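Local coordinates for fluoroacetyl-CoA thioesterase (Streptomyces cattleya, PDB 3KUV), which hydrolyses fluoroacetyl-CoA to fluoroacetate and CoA before it can react with citrate synthase, and so confers resistance to fluoroacetate, at residues B[78-81]-B[82-86]. The protein carries 1 engineered substitution. Residues are numbered along the deposited sequence; the frame is centred on the assembly and turned at random.
Sequences AATP and PGLTV
The nearest thing to flat groups here are two puckered proline rings, and Leu84 meets the first, that of Pro81, near its CD-CG edge. Leu84 CD1 comes in at a slant, between edge and face, and lies 3.8 Å from Pro81 CD. Placing CG anti to the carbonyl carbon (chi1 -68°) and keeping the chain extended beyond it carry that methyl back to the ring. On another side of the Pro81 ring, CB packs against Pro82 CD at 3.6 Å, the neighbour imposed by the trans Pro-Pro peptide. The CA-CB bond of Pro82 points away from Thr80 and Pro81, and its side chain touches Thr22.

Pro81 to Leu84 form a type II beta turn, a textbook case with proline second and glycine third; the positive phi of Gly83 (108°) would press a side chain against the preceding carbonyl oxygen. The turn is not closed by a hydrogen bond, since Pro81 O and Leu84 N stand 3.6 Å apart. In this hot-dog fold it reverses the loop after strand 65-75 and leads into strand 85-96.

Inside the bend, Thr80 CG2, set anti to the backbone N, touches Leu84 CB at 3.9 Å and Val86 CG2 at 4.0 Å. Its OG1 is hydrogen-bonded to Asp108 OD2. Val86 also packs on Leu48 of the substrate-binding segment, while Lys135 of the second subunit is hydrogen-bonded to the backbone oxygen of Ala79.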
ATOM      1  N   ALA B  78      11.503   5.070   7.746  1.00 14.60           N
ATOM      2  CA  ALA B  78      12.845   5.009   7.124  1.00 11.54           C
ATOM      3  C   ALA B  78      12.724   4.314   5.796  1.00 13.13           C
ATOM      4  O   ALA B  78      11.806   3.507   5.605  1.00 12.82           O
ATOM      5  CB  ALA B  78      13.868   4.264   8.040  1.00 12.76           C
ATOM      6  N   ALA B  79      13.683   4.515   4.888  1.00 12.74           N
ATOM      7  CA  ALA B  79      13.617   4.000   3.557  1.00 13.41           C
ATOM      8  C   ALA B  79      14.620   2.826   3.397  1.00 13.24           C
ATOM      9  O   ALA B  79      15.641   2.736   4.100  1.00 13.93           O
ATOM     10  CB  ALA B  79      13.933   5.103   2.538  1.00 15.47           C
ATOM     11  N   THR B  80      14.254   1.902   2.487  1.00 10.36           N
ATOM     12  CA  THR B  80      15.003   0.616   2.391  1.00 10.53           C
ATOM     13  C   THR B  80      15.400   0.369   0.937  1.00 11.02           C
ATOM     14  O   THR B  80      14.573   0.239   0.063  1.00 11.89           O
ATOM     15  CB  THR B  80      14.058  -0.559   2.821  1.00  9.26           C
ATOM     16  OG1 THR B  80      13.609  -0.357   4.180  1.00 10.23           O
ATOM     17  CG2 THR B  80      14.722  -1.959   2.749  1.00 13.23           C
ATOM     18  N   PRO B  81      16.715   0.282   0.654  1.00 10.94           N
ATOM     19  CA  PRO B  81      17.179  -0.101  -0.698  1.00 12.43           C
ATOM     20  C   PRO B  81      17.039  -1.585  -0.933  1.00 11.68           C
ATOM     21  O   PRO B  81      17.013  -2.372   0.035  1.00 11.82           O
ATOM     22  CB  PRO B  81      18.696   0.222  -0.593  1.00 14.57           C
ATOM     23  CG  PRO B  81      19.050  -0.008   0.856  1.00 14.15           C
ATOM     24  CD  PRO B  81      17.781   0.430   1.654  1.00 13.44           C
ATOM     25  N   PRO B  82      17.057  -1.971  -2.181  1.00 11.57           N
ATOM     26  CA  PRO B  82      17.089  -3.441  -2.505  1.00 11.65           C
ATOM     27  C   PRO B  82      18.307  -4.091  -1.876  1.00 13.37           C
ATOM     28  O   PRO B  82      19.370  -3.497  -1.676  1.00 14.90           O
ATOM     29  CB  PRO B  82      17.210  -3.466  -4.014  1.00 14.05           C
ATOM     30  CG  PRO B  82      16.567  -2.100  -4.468  1.00 15.30           C
ATOM     31  CD  PRO B  82      17.002  -1.142  -3.416  1.00 15.58           C
ATOM     32  N   GLY B  83      18.087  -5.296  -1.427  1.00 13.04           N
ATOM     33  CA  GLY B  83      19.158  -6.148  -0.897  1.00 13.22           C
ATOM     34  C   GLY B  83      19.107  -6.316   0.609  1.00 13.52           C
ATOM     35  O   GLY B  83      19.654  -7.334   1.178  1.00 14.55           O
ATOM     36  N   LEU B  84      18.424  -5.422   1.332  1.00 10.34           N
ATOM     37  CA  LEU B  84      18.142  -5.655   2.772  1.00 10.35           C
ATOM     38  C   LEU B  84      16.953  -6.602   2.936  1.00  9.20           C
ATOM     39  O   LEU B  84      16.164  -6.745   2.023  1.00 11.32           O
ATOM     40  CB  LEU B  84      17.801  -4.307   3.525  1.00 11.13           C
ATOM     41  CG  LEU B  84      19.042  -3.400   3.602  1.00 11.24           C
ATOM     42  CD1 LEU B  84      18.606  -2.155   4.317  1.00 14.33           C
ATOM     43  CD2 LEU B  84      20.220  -3.989   4.384  1.00 14.35           C
ATOM     44  N   THR B  85      16.876  -7.236   4.116  1.00  9.46           N
ATOM     45  CA  THR B  85      15.739  -8.113   4.415  1.00  9.05           C
ATOM     46  C   THR B  85      14.741  -7.269   5.250  1.00  9.52           C
ATOM     47  O   THR B  85      15.111  -6.772   6.340  1.00 10.15           O
ATOM     48  CB  THR B  85      16.184  -9.285   5.256  1.00  9.51           C
ATOM     49  OG1 THR B  85      17.209 -10.041   4.538  1.00 10.35           O
ATOM     50  CG2 THR B  85      15.043 -10.241   5.599  1.00 11.91           C
ATOM     51  N   VAL B  86      13.526  -7.183   4.762  1.00  8.41           N
ATOM     52  CA  VAL B  86      12.443  -6.554   5.535  1.00  9.73           C
ATOM     53  C   VAL B  86      11.788  -7.704   6.346  1.00  9.93           C
ATOM     54  O   VAL B  86      11.359  -8.762   5.766  1.00 10.90           O
ATOM     55  CB  VAL B  86      11.426  -5.857   4.637  1.00  9.42           C
ATOM     56  CG1 VAL B  86      10.181  -5.425   5.524  1.00 10.72           C
ATOM     57  CG2 VAL B  86      12.078  -4.638   4.036  1.00 11.43           C
TER